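Local coordinates for protein ApaG (Shewanella oneidensis, PDB 1TZA), which is of unknown function but belongs to the ApaG family of small all-beta proteins, whose domain is related to the immunoglobulin-like E-set folds, at residues 36-41 / 75-80; 40-45 / 104-109; 54-59 / 89-94; 15-20 / 27-32. One frame throughout, in Å; residues are numbered along the deposited sequence.

Interaction 1: 36-41 / 75-80; sequences IINLGE and IPPNTA
In the carboxamide of Asn38, ND2 lies between two carbonyls, Ile75 O on one side of the amide plane and Pro76 O on the other. Both bonds are weak and bent: ND2 of Asn38 is 2.8 Å from Ile75 O and 2.9 Å from Pro76 O. A third carbonyl, Gln42 O, also accepts from ND2, close to the amide plane. At the other end, OD1 of Asn38 accepts from Gly40 N at 3.0 Å, the donor standing well above the carbonyl plane on the same side as Pro76 O. That bond closes an Asx turn, and CG anti to the backbone N (chi1 171°) brings the amide to the carbonyls of Ile75 and Pro76. The turn ends strand 28-38, the middle of the three-stranded sheet, where it runs antiparallel to strand 79-89; Ile75, which bonds Ala44, belongs to the second sheet, so Asn38 bridges the end of one sheet and the edge of the other, although its bond to Ile75 is weak. Asn38 N gives Thr79 O a straight bond (3.0 Å, 173°), whereas the return bond from Asn78 N to Asn38 O is weak. Ile36 and Ile75 cross at about a right angle, CG2 of Ile36 meeting CD1 of Ile75 at 3.5 Å. The Pro77 ring lies against the 40-41 backbone, its CB 3.2 Å from Gly40 O and its CG on Glu41 C.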
loop_
_atom_site.group_PDB
_atom_site.type_symbol
_atom_site.label_atom_id
_atom_site.label_comp_id
_atom_site.label_asym_id
_atom_site.label_seq_id
_atom_site.Cartn_x
_atom_site.Cartn_y
_atom_site.Cartn_z
ATOM N N ILE A 36 12.062 4.284 -13.014
ATOM C CA ILE A 36 12.203 5.330 -14.006
ATOM C C ILE A 36 13.679 5.469 -14.356
ATOM O O ILE A 36 14.473 6.005 -13.580
ATOM C CB ILE A 36 11.640 6.639 -13.439
ATOM C CG1 ILE A 36 10.168 6.423 -13.067
ATOM C CG2 ILE A 36 11.764 7.749 -14.446
ATOM C CD1 ILE A 36 9.680 7.294 -11.933
ATOM N N ILE A 37 14.043 4.967 -15.530
ATOM C CA ILE A 37 15.427 4.998 -15.986
ATOM C C ILE A 37 15.732 6.187 -16.886
ATOM O O ILE A 37 15.041 6.426 -17.883
ATOM C CB ILE A 37 15.776 3.711 -16.761
ATOM C CG1 ILE A 37 15.308 2.487 -15.975
ATOM C CG2 ILE A 37 17.281 3.624 -16.984
ATOM C CD1 ILE A 37 15.457 1.190 -16.741
ATOM N N ASN A 38 16.766 6.938 -16.523
ATOM C CA ASN A 38 17.178 8.084 -17.317
ATOM C C ASN A 38 18.376 7.675 -18.159
ATOM O O ASN A 38 19.510 7.620 -17.673
ATOM C CB ASN A 38 17.538 9.260 -16.414
ATOM C CG ASN A 38 18.169 10.404 -17.172
ATOM O OD1 ASN A 38 17.843 10.654 -18.332
ATOM N ND2 ASN A 38 19.067 11.120 -16.512
ATOM N N LEU A 39 18.104 7.376 -19.427
ATOM C CA LEU A 39 19.126 6.957 -20.371
ATOM C C LEU A 39 19.742 8.172 -21.062
ATOM O O LEU A 39 20.620 8.034 -21.917
ATOM C CB LEU A 39 18.510 6.014 -21.408
ATOM C CG LEU A 39 17.877 4.740 -20.840
ATOM C CD1 LEU A 39 17.161 3.973 -21.936
ATOM C CD2 LEU A 39 18.962 3.877 -20.207
ATOM N N GLY A 40 19.280 9.361 -20.680
ATOM C CA GLY A 40 19.796 10.585 -21.268
ATOM C C GLY A 40 21.222 10.899 -20.851
ATOM O O GLY A 40 21.795 10.229 -19.993
ATOM N N GLU A 41 21.804 11.925 -21.460
ATOM C CA GLU A 41 23.170 12.317 -21.139
ATOM C C GLU A 41 23.124 13.500 -20.181
ATOM O O GLU A 41 24.134 14.147 -19.919
ATOM C CB GLU A 41 23.918 12.711 -22.418
ATOM C CG GLU A 41 23.900 14.211 -22.739
ATOM C CD GLU A 41 22.520 14.758 -23.088
ATOM O OE1 GLU A 41 22.412 15.987 -23.292
ATOM O OE2 GLU A 41 21.550 13.970 -23.166
ATOM N N ILE A 75 16.943 12.469 -11.387
ATOM C CA ILE A 75 17.560 11.232 -11.842
ATOM C C ILE A 75 18.708 11.577 -12.776
ATOM O O ILE A 75 18.489 12.063 -13.892
ATOM C CB ILE A 75 16.544 10.365 -12.610
ATOM C CG1 ILE A 75 15.226 10.311 -11.835
ATOM C CG2 ILE A 75 17.091 8.974 -12.804
ATOM C CD1 ILE A 75 14.079 9.727 -12.624
ATOM N N PRO A 76 19.953 11.333 -12.337
ATOM C CA PRO A 76 21.087 11.653 -13.210
ATOM C C PRO A 76 21.177 10.658 -14.370
ATOM O O PRO A 76 20.442 9.668 -14.407
ATOM C CB PRO A 76 22.281 11.576 -12.256
ATOM C CG PRO A 76 21.892 10.472 -11.340
ATOM C CD PRO A 76 20.409 10.751 -11.063
ATOM N N PRO A 77 22.070 10.910 -15.336
ATOM C CA PRO A 77 22.204 9.990 -16.474
ATOM C C PRO A 77 22.516 8.561 -16.026
ATOM O O PRO A 77 23.059 8.347 -14.944
ATOM C CB PRO A 77 23.350 10.605 -17.274
ATOM C CG PRO A 77 23.186 12.079 -17.005
ATOM C CD PRO A 77 22.920 12.102 -15.518
ATOM N N ASN A 78 22.155 7.584 -16.851
ATOM C CA ASN A 78 22.434 6.187 -16.531
ATOM C C ASN A 78 22.047 5.802 -15.094
ATOM O O ASN A 78 22.806 5.114 -14.405
ATOM C CB ASN A 78 23.927 5.907 -16.724
ATOM C CG ASN A 78 24.215 4.443 -16.997
ATOM O OD1 ASN A 78 25.176 3.874 -16.474
ATOM N ND2 ASN A 78 23.386 3.828 -17.840
ATOM N N THR A 79 20.878 6.239 -14.637
ATOM C CA THR A 79 20.441 5.902 -13.283
ATOM C C THR A 79 18.983 5.493 -13.304
ATOM O O THR A 79 18.197 6.037 -14.070
ATOM C CB THR A 79 20.602 7.095 -12.308
ATOM O OG1 THR A 79 21.964 7.545 -12.322
ATOM C CG2 THR A 79 20.229 6.678 -10.888
ATOM N N ALA A 80 18.637 4.529 -12.458
ATOM C CA ALA A 80 17.279 4.019 -12.355
ATOM C C ALA A 80 16.705 4.349 -10.989
ATOM O O ALA A 80 17.163 3.811 -9.988
ATOM C CB ALA A 80 17.282 2.515 -12.554
#

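Interaction 2: 40-45 / 104-109; sequences GEQAAK and SESGEH
Ala44 and Ser104 face each other as an antiparallel, non-hydrogen-bonded pair with their CA atoms 4.5 Å apart, and just beyond them Glu105 N donates to Ala43 O at 3.2 Å. Here strand 44-55 meets the end of strand 93-104, whose chain turns back toward strand 109-120 through a type I turn from Ser104 to Gly107. Gln42 carries most of the side-chain contact. Its chi1 of 167° sets CG on the far side from the backbone N, and the chain runs out extended, which carries it across the start of the turn: Gln42 CG packs against Glu105 CB at 3.5 Å, and the amide reaches Ser106. Glu105 folds at its CB-CG bond so that its OE1 comes within 3.8 Å of Ala43 CB. Its carboxylate and the Gln42 amide are turned by about 32° to each other. Behind this surface the turn is fastened from within: Ser104 OG and Ser106 OG are 2.7 Å apart and hydrogen-bonded, and Glu108 N adds a weak bond to Ser104 OG. Leu4 packs on Ser104 as well. As modelled, Gln42 NE2 stands 2.8 Å from Ser106 N, two donors side by side, so this amide may be modelled the wrong way round; between these two segments the one clear hydrogen bond is Glu105 N to Ala43 O, and the strand pairing continues with Lys45 and Val103.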
loop_
_atom_site.group_PDB
_atom_site.type_symbol
_atom_site.label_atom_id
_atom_site.label_comp_id
_atom_site.label_asym_id
_atom_site.label_seq_id
_atom_site.Cartn_x
_atom_site.Cartn_y
_atom_site.Cartn_z
ATOM N N GLY A 40 19.280 9.361 -20.680
ATOM C CA GLY A 40 19.796 10.585 -21.268
ATOM C C GLY A 40 21.222 10.899 -20.851
ATOM O O GLY A 40 21.795 10.229 -19.993
ATOM N N GLU A 41 21.804 11.925 -21.460
ATOM C CA GLU A 41 23.170 12.317 -21.139
ATOM C C GLU A 41 23.124 13.500 -20.181
ATOM O O GLU A 41 24.134 14.147 -19.919
ATOM C CB GLU A 41 23.918 12.711 -22.418
ATOM C CG GLU A 41 23.900 14.211 -22.739
ATOM C CD GLU A 41 22.520 14.758 -23.088
ATOM O OE1 GLU A 41 22.412 15.987 -23.292
ATOM O OE2 GLU A 41 21.550 13.970 -23.166
ATOM N N GLN A 42 21.938 13.763 -19.651
ATOM C CA GLN A 42 21.723 14.887 -18.750
ATOM C C GLN A 42 20.710 14.515 -17.666
ATOM O O GLN A 42 19.826 13.692 -17.895
ATOM C CB GLN A 42 21.229 16.060 -19.593
ATOM C CG GLN A 42 20.649 17.251 -18.874
ATOM C CD GLN A 42 20.246 18.329 -19.876
ATOM O OE1 GLN A 42 19.680 18.025 -20.934
ATOM N NE2 GLN A 42 20.538 19.588 -19.553
ATOM N N ALA A 43 20.844 15.111 -16.486
ATOM C CA ALA A 43 19.935 14.814 -15.383
ATOM C C ALA A 43 18.500 15.207 -15.722
ATOM O O ALA A 43 18.267 16.159 -16.468
ATOM C CB ALA A 43 20.391 15.532 -14.112
ATOM N N ALA A 44 17.548 14.460 -15.170
ATOM C CA ALA A 44 16.126 14.717 -15.395
ATOM C C ALA A 44 15.381 14.674 -14.062
ATOM O O ALA A 44 15.543 13.737 -13.271
ATOM C CB ALA A 44 15.548 13.684 -16.355
ATOM N N LYS A 45 14.566 15.695 -13.824
ATOM C CA LYS A 45 13.809 15.803 -12.592
ATOM C C LYS A 45 12.324 15.542 -12.803
ATOM O O LYS A 45 11.682 16.169 -13.654
ATOM C CB LYS A 45 14.015 17.192 -12.002
ATOM C CG LYS A 45 13.352 17.439 -10.666
ATOM C CD LYS A 45 13.657 18.859 -10.223
ATOM C CE LYS A 45 13.005 19.184 -8.911
ATOM N NZ LYS A 45 13.242 20.607 -8.552
ATOM N N SER A 104 14.362 18.871 -17.575
ATOM C CA SER A 104 15.787 18.576 -17.678
ATOM C C SER A 104 16.661 19.652 -17.047
ATOM O O SER A 104 16.203 20.759 -16.764
ATOM C CB SER A 104 16.188 18.412 -19.145
ATOM O OG SER A 104 16.068 19.643 -19.837
ATOM N N GLU A 105 17.923 19.300 -16.829
ATOM C CA GLU A 105 18.903 20.215 -16.258
ATOM C C GLU A 105 18.874 21.509 -17.068
ATOM O O GLU A 105 18.983 22.605 -16.515
ATOM C CB GLU A 105 20.301 19.592 -16.345
ATOM C CG GLU A 105 21.414 20.417 -15.725
ATOM C CD GLU A 105 21.571 20.161 -14.238
ATOM O OE1 GLU A 105 21.921 19.018 -13.870
ATOM O OE2 GLU A 105 21.347 21.097 -13.438
ATOM N N SER A 106 18.721 21.368 -18.382
ATOM C CA SER A 106 18.681 22.517 -19.283
ATOM C C SER A 106 17.390 23.316 -19.135
ATOM O O SER A 106 17.216 24.339 -19.798
ATOM C CB SER A 106 18.847 22.067 -20.744
ATOM O OG SER A 106 17.739 21.308 -21.196
ATOM N N GLY A 107 16.491 22.841 -18.273
ATOM C CA GLY A 107 15.234 23.534 -18.038
ATOM C C GLY A 107 14.067 23.149 -18.931
ATOM O O GLY A 107 12.943 23.599 -18.712
ATOM N N GLU A 108 14.318 22.310 -19.932
ATOM C CA GLU A 108 13.261 21.904 -20.846
ATOM C C GLU A 108 12.296 20.896 -20.232
ATOM O O GLU A 108 12.704 19.955 -19.546
ATOM C CB GLU A 108 13.855 21.332 -22.139
ATOM C CG GLU A 108 12.796 20.968 -23.180
ATOM C CD GLU A 108 13.382 20.419 -24.469
ATOM O OE1 GLU A 108 14.229 19.502 -24.393
ATOM O OE2 GLU A 108 12.987 20.894 -25.558
ATOM N N HIS A 109 11.011 21.107 -20.498
ATOM C CA HIS A 109 9.943 20.250 -19.993
ATOM C C HIS A 109 9.471 19.228 -21.024
ATOM O O HIS A 109 9.242 19.563 -22.184
ATOM C CB HIS A 109 8.750 21.109 -19.575
ATOM C CG HIS A 109 9.033 22.019 -18.423
ATOM N ND1 HIS A 109 8.909 21.620 -17.110
ATOM C CD2 HIS A 109 9.436 23.311 -18.386
ATOM C CE1 HIS A 109 9.221 22.626 -16.313
ATOM N NE2 HIS A 109 9.545 23.664 -17.063
#

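Interaction 3: 54-59 / 89-94; sequences TDANGK and LDTPFG
The carboxylates of Asp55 and Asp90 meet at a slant, their planes about 40° apart, with OD2 of Asp55 2.7 Å from OD1 of Asp90. Oxygens this close suggest that one of the two acids holds a proton. Asp90 also faces a positive charge: NZ of Lys59 forms a salt bridge to its OD2 at 3.3 Å, nearly in line with that C-O bond, after a lysine chain that bends at three successive torsions. Asp55 has CG between the backbone N and the carbonyl carbon (chi1 67°), which folds the carboxylate back over its own turn. Its OD1 then receives two backbone donors from opposite faces of the carboxylate, Asn57 N at 2.8 Å and Lys59 N at 3.0 Å. The first makes an Asx turn, set within the type I turn from Asp55 to Gly58 that links strands 44-55 and 60-66 as a hairpin. Without this carboxylate, as with an alanine here, the N-H groups of Asn57 and Lys59 would probably lose their shared acceptor, and Asp90 its close partner. Thr91 approaches Asp55 at about a right angle, its OG1 3.1 Å from Asp55 CB and bonded onward to Phe93 O at 2.7 Å. Ala56 fits beside these groups, with CB at the edge of the Phe93 ring, near its plane. Strand 93-104 lies antiparallel to strand 44-55 here, Gly94 opposite Asp55; Gly94 CA lies only 3.0 Å from Thr54 O, a close approach that suits a residue without a side chain.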
loop_
_atom_site.group_PDB
_atom_site.type_symbol
_atom_site.label_atom_id
_atom_site.label_comp_id
_atom_site.label_asym_id
_atom_site.label_seq_id
_atom_site.Cartn_x
_atom_site.Cartn_y
_atom_site.Cartn_z
ATOM N N THR A 54 -8.434 2.652 -14.191
ATOM C CA THR A 54 -9.686 2.072 -14.650
ATOM C C THR A 54 -9.986 0.712 -14.034
ATOM O O THR A 54 -9.129 -0.172 -14.039
ATOM C CB THR A 54 -9.654 1.914 -16.181
ATOM O OG1 THR A 54 -9.261 3.159 -16.775
ATOM C CG2 THR A 54 -11.023 1.510 -16.714
ATOM N N ASP A 55 -11.199 0.543 -13.498
ATOM C CA ASP A 55 -11.576 -0.742 -12.917
ATOM C C ASP A 55 -12.098 -1.634 -14.046
ATOM O O ASP A 55 -12.199 -1.193 -15.194
ATOM C CB ASP A 55 -12.631 -0.587 -11.799
ATOM C CG ASP A 55 -13.992 -0.095 -12.304
ATOM O OD1 ASP A 55 -14.254 -0.138 -13.524
ATOM O OD2 ASP A 55 -14.816 0.326 -11.458
ATOM N N ALA A 56 -12.426 -2.880 -13.728
ATOM C CA ALA A 56 -12.898 -3.826 -14.731
ATOM C C ALA A 56 -14.079 -3.349 -15.574
ATOM O O ALA A 56 -14.273 -3.837 -16.681
ATOM C CB ALA A 56 -13.241 -5.163 -14.059
ATOM N N ASN A 57 -14.848 -2.388 -15.063
ATOM C CA ASN A 57 -16.026 -1.874 -15.764
ATOM C C ASN A 57 -15.819 -0.589 -16.538
ATOM O O ASN A 57 -16.776 -0.006 -17.040
ATOM C CB ASN A 57 -17.167 -1.665 -14.774
ATOM C CG ASN A 57 -17.729 -2.969 -14.262
ATOM O OD1 ASN A 57 -17.882 -3.166 -13.051
ATOM N ND2 ASN A 57 -18.042 -3.877 -15.185
ATOM N N GLY A 58 -14.581 -0.131 -16.628
ATOM C CA GLY A 58 -14.326 1.104 -17.351
ATOM C C GLY A 58 -14.491 2.361 -16.512
ATOM O O GLY A 58 -14.240 3.465 -16.994
ATOM N N LYS A 59 -14.916 2.204 -15.261
ATOM C CA LYS A 59 -15.094 3.349 -14.373
ATOM C C LYS A 59 -13.695 3.853 -14.043
ATOM O O LYS A 59 -12.898 3.142 -13.431
ATOM C CB LYS A 59 -15.827 2.919 -13.104
ATOM C CG LYS A 59 -16.779 3.972 -12.564
ATOM C CD LYS A 59 -16.118 4.887 -11.547
ATOM C CE LYS A 59 -15.817 4.126 -10.269
ATOM N NZ LYS A 59 -17.000 3.329 -9.839
ATOM N N LEU A 89 -8.780 -0.630 -5.759
ATOM C CA LEU A 89 -9.782 -0.754 -6.818
ATOM C C LEU A 89 -11.072 -1.352 -6.290
ATOM O O LEU A 89 -11.055 -2.085 -5.305
ATOM C CB LEU A 89 -9.284 -1.650 -7.950
ATOM C CG LEU A 89 -8.180 -1.154 -8.871
ATOM C CD1 LEU A 89 -7.946 -2.216 -9.946
ATOM C CD2 LEU A 89 -8.574 0.179 -9.504
ATOM N N ASP A 90 -12.186 -1.049 -6.953
ATOM C CA ASP A 90 -13.464 -1.617 -6.542
ATOM C C ASP A 90 -13.713 -2.946 -7.258
ATOM O O ASP A 90 -14.744 -3.584 -7.048
ATOM C CB ASP A 90 -14.631 -0.639 -6.787
ATOM C CG ASP A 90 -14.673 -0.112 -8.208
ATOM O OD1 ASP A 90 -14.118 -0.761 -9.123
ATOM O OD2 ASP A 90 -15.282 0.958 -8.412
ATOM N N THR A 91 -12.767 -3.350 -8.105
ATOM C CA THR A 91 -12.835 -4.635 -8.829
ATOM C C THR A 91 -11.463 -5.310 -8.727
ATOM O O THR A 91 -10.455 -4.632 -8.587
ATOM C CB THR A 91 -13.191 -4.452 -10.339
ATOM O OG1 THR A 91 -12.276 -3.523 -10.944
ATOM C CG2 THR A 91 -14.623 -3.940 -10.499
ATOM N N PRO A 92 -11.414 -6.653 -8.776
ATOM C CA PRO A 92 -10.143 -7.381 -8.683
ATOM C C PRO A 92 -9.235 -7.240 -9.899
ATOM O O PRO A 92 -8.126 -7.783 -9.930
ATOM C CB PRO A 92 -10.588 -8.827 -8.453
ATOM C CG PRO A 92 -11.894 -8.895 -9.179
ATOM C CD PRO A 92 -12.551 -7.592 -8.780
ATOM N N PHE A 93 -9.711 -6.519 -10.906
ATOM C CA PHE A 93 -8.924 -6.285 -12.107
ATOM C C PHE A 93 -9.083 -4.844 -12.531
ATOM O O PHE A 93 -10.150 -4.256 -12.358
ATOM C CB PHE A 93 -9.374 -7.168 -13.265
ATOM C CG PHE A 93 -8.683 -6.839 -14.562
ATOM C CD1 PHE A 93 -7.353 -7.201 -14.765
ATOM C CD2 PHE A 93 -9.341 -6.125 -15.561
ATOM C CE1 PHE A 93 -6.690 -6.856 -15.952
ATOM C CE2 PHE A 93 -8.691 -5.775 -16.743
ATOM C CZ PHE A 93 -7.361 -6.140 -16.940
ATOM N N GLY A 94 -8.020 -4.288 -13.101
ATOM C CA GLY A 94 -8.052 -2.912 -13.556
ATOM C C GLY A 94 -6.780 -2.582 -14.309
ATOM O O GLY A 94 -5.857 -3.399 -14.376
#

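Interaction 4: 15-20 / 27-32; sequences EYIEQQ and KYLFSY
Leu29 O receives both Ile17 N, at 2.8 Å, and Glu18 N through a weaker bond, the mark of a classic beta bulge in the hairpin of strands 8-19 and 28-38. Next to it, Tyr16 lies across Phe30 and Tyr28. CD1 of Tyr16 stands over one face of Phe30, toward the rim of the ring, and the two planes are inclined at 54°. A chi1 of 172° swings the Tyr16 ring away from its own backbone N and on to Tyr28, where Tyr16 OH sits at the edge of the Tyr28 ring, 3.6 Å from Tyr28 CD2. A serine at Tyr16 would probably uncover that face of Phe30 and open a gap beside Tyr28. Further out, Tyr28 is steadied by the bond of its OH to Glu26, and Thr121 packs on both tyrosines. On the other face of the sheet, Ile17 packs obliquely against Leu29, while the carboxylate of Glu18 bonds Ser85 and the backbone N of Val69 in the second subunit, which makes this part of the hairpin a piece of the dimer interface. Toward the start of strand 8-19, CD1 of Ile17 rests 3.5 Å from Ser31 OG.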
loop_
_atom_site.group_PDB
_atom_site.type_symbol
_atom_site.label_atom_id
_atom_site.label_comp_id
_atom_site.label_asym_id
_atom_site.label_seq_id
_atom_site.Cartn_x
_atom_site.Cartn_y
_atom_site.Cartn_z
ATOM N N GLU A 15 1.560 -5.801 -7.428
ATOM C CA GLU A 15 1.274 -6.855 -6.472
ATOM C C GLU A 15 -0.048 -6.630 -5.739
ATOM O O GLU A 15 -0.363 -5.503 -5.321
ATOM C CB GLU A 15 2.418 -6.919 -5.472
ATOM C CG GLU A 15 2.351 -8.060 -4.492
ATOM C CD GLU A 15 3.505 -8.008 -3.519
ATOM O OE1 GLU A 15 4.666 -7.989 -3.985
ATOM O OE2 GLU A 15 3.256 -7.977 -2.298
ATOM N N TYR A 16 -0.832 -7.695 -5.602
ATOM C CA TYR A 16 -2.098 -7.588 -4.900
ATOM C C TYR A 16 -1.751 -7.711 -3.435
ATOM O O TYR A 16 -1.220 -8.733 -2.998
ATOM C CB TYR A 16 -3.054 -8.708 -5.302
ATOM C CG TYR A 16 -4.303 -8.758 -4.453
ATOM C CD1 TYR A 16 -5.088 -7.623 -4.267
ATOM C CD2 TYR A 16 -4.708 -9.945 -3.842
ATOM C CE1 TYR A 16 -6.250 -7.662 -3.491
ATOM C CE2 TYR A 16 -5.872 -9.999 -3.064
ATOM C CZ TYR A 16 -6.636 -8.850 -2.893
ATOM O OH TYR A 16 -7.772 -8.885 -2.119
ATOM N N ILE A 17 -2.042 -6.673 -2.669
ATOM C CA ILE A 17 -1.717 -6.711 -1.261
ATOM C C ILE A 17 -2.789 -7.339 -0.383
ATOM O O ILE A 17 -2.577 -8.405 0.189
ATOM C CB ILE A 17 -1.384 -5.301 -0.747
ATOM C CG1 ILE A 17 -0.292 -4.689 -1.631
ATOM C CG2 ILE A 17 -0.921 -5.367 0.696
ATOM C CD1 ILE A 17 0.966 -5.564 -1.760
ATOM N N GLU A 18 -3.954 -6.709 -0.299
ATOM C CA GLU A 18 -4.986 -7.233 0.580
ATOM C C GLU A 18 -6.369 -6.723 0.225
ATOM O O GLU A 18 -6.517 -5.655 -0.374
ATOM C CB GLU A 18 -4.627 -6.827 2.011
ATOM C CG GLU A 18 -5.508 -7.368 3.119
ATOM C CD GLU A 18 -5.058 -6.864 4.475
ATOM O OE1 GLU A 18 -5.129 -5.636 4.713
ATOM O OE2 GLU A 18 -4.620 -7.688 5.300
ATOM N N GLN A 19 -7.382 -7.497 0.592
ATOM C CA GLN A 19 -8.764 -7.108 0.344
ATOM C C GLN A 19 -9.163 -6.113 1.442
ATOM O O GLN A 19 -8.850 -6.319 2.615
ATOM C CB GLN A 19 -9.666 -8.341 0.409
ATOM C CG GLN A 19 -10.994 -8.205 -0.323
ATOM C CD GLN A 19 -11.819 -9.481 -0.277
ATOM O OE1 GLN A 19 -12.434 -9.807 0.742
ATOM N NE2 GLN A 19 -11.823 -10.220 -1.379
ATOM N N GLN A 20 -9.840 -5.033 1.067
ATOM C CA GLN A 20 -10.268 -4.044 2.051
ATOM C C GLN A 20 -11.778 -3.895 2.007
ATOM O O GLN A 20 -12.320 -2.877 2.439
ATOM C CB GLN A 20 -9.624 -2.684 1.766
ATOM C CG GLN A 20 -8.120 -2.737 1.672
ATOM C CD GLN A 20 -7.497 -3.380 2.889
ATOM O OE1 GLN A 20 -6.401 -3.941 2.816
ATOM N NE2 GLN A 20 -8.189 -3.301 4.020
ATOM N N LYS A 27 -13.315 -3.710 -2.213
ATOM C CA LYS A 27 -12.109 -2.890 -2.281
ATOM C C LYS A 27 -10.906 -3.820 -2.336
ATOM O O LYS A 27 -10.817 -4.783 -1.573
ATOM C CB LYS A 27 -11.985 -1.983 -1.050
ATOM C CG LYS A 27 -13.061 -0.921 -0.909
ATOM C CD LYS A 27 -12.952 -0.239 0.459
ATOM C CE LYS A 27 -14.177 0.616 0.780
ATOM N NZ LYS A 27 -14.307 1.808 -0.108
ATOM N N TYR A 28 -9.977 -3.529 -3.238
ATOM C CA TYR A 28 -8.788 -4.349 -3.379
ATOM C C TYR A 28 -7.549 -3.463 -3.396
ATOM O O TYR A 28 -7.404 -2.608 -4.271
ATOM C CB TYR A 28 -8.880 -5.176 -4.663
ATOM C CG TYR A 28 -10.144 -5.993 -4.743
ATOM C CD1 TYR A 28 -11.319 -5.451 -5.263
ATOM C CD2 TYR A 28 -10.177 -7.299 -4.265
ATOM C CE1 TYR A 28 -12.505 -6.195 -5.303
ATOM C CE2 TYR A 28 -11.352 -8.049 -4.298
ATOM C CZ TYR A 28 -12.509 -7.491 -4.819
ATOM O OH TYR A 28 -13.669 -8.227 -4.837
ATOM N N LEU A 29 -6.669 -3.666 -2.413
ATOM C CA LEU A 29 -5.442 -2.880 -2.291
ATOM C C LEU A 29 -4.279 -3.466 -3.094
ATOM O O LEU A 29 -3.875 -4.611 -2.891
ATOM C CB LEU A 29 -5.025 -2.744 -0.818
ATOM C CG LEU A 29 -3.655 -2.077 -0.583
ATOM C CD1 LEU A 29 -3.705 -0.609 -1.038
ATOM C CD2 LEU A 29 -3.270 -2.150 0.889
ATOM N N PHE A 30 -3.745 -2.655 -3.998
ATOM C CA PHE A 30 -2.625 -3.053 -4.842
ATOM C C PHE A 30 -1.431 -2.145 -4.596
ATOM O O PHE A 30 -1.582 -0.993 -4.208
ATOM C CB PHE A 30 -2.994 -2.921 -6.325
ATOM C CG PHE A 30 -3.910 -3.999 -6.830
ATOM C CD1 PHE A 30 -3.395 -5.239 -7.229
ATOM C CD2 PHE A 30 -5.284 -3.769 -6.947
ATOM C CE1 PHE A 30 -4.239 -6.233 -7.743
ATOM C CE2 PHE A 30 -6.135 -4.754 -7.456
ATOM C CZ PHE A 30 -5.609 -5.988 -7.858
ATOM N N SER A 31 -0.242 -2.672 -4.824
ATOM C CA SER A 31 0.956 -1.869 -4.710
ATOM C C SER A 31 1.575 -1.930 -6.096
ATOM O O SER A 31 1.377 -2.910 -6.829
ATOM C CB SER A 31 1.947 -2.459 -3.702
ATOM O OG SER A 31 2.535 -3.662 -4.181
ATOM N N TYR A 32 2.284 -0.869 -6.468
ATOM C CA TYR A 32 2.992 -0.841 -7.737
ATOM C C TYR A 32 4.368 -0.225 -7.495
ATOM O O TYR A 32 4.510 0.746 -6.743
ATOM C CB TYR A 32 2.206 -0.075 -8.822
ATOM C CG TYR A 32 1.826 1.352 -8.494
ATOM C CD1 TYR A 32 2.768 2.373 -8.528
ATOM C CD2 TYR A 32 0.511 1.677 -8.176
ATOM C CE1 TYR A 32 2.409 3.690 -8.257
ATOM C CE2 TYR A 32 0.138 2.974 -7.906
ATOM C CZ TYR A 32 1.090 3.982 -7.948
ATOM O OH TYR A 32 0.716 5.277 -7.684
#

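Along the chain interaction 4 closes first, interactions 1 and 2 then start from the same turn, and interaction 3 is nested within the loop closed by interaction 2. The contacts fall into two groups at opposite ends of the molecule. Interactions 1 and 2, with centres 10 Å apart, share Gly40 and Glu41; interactions 3 and 4, 12 Å apart, meet where Tyr28 packs against Thr91 and Pro92. Centres in different groups are 30 to 35 Å apart. Strand 28-38 runs from interaction 4 to interaction 1, and strand 44-55 from interaction 2 to interaction 3, so each of these strands spans the molecule from one group of contacts to the other.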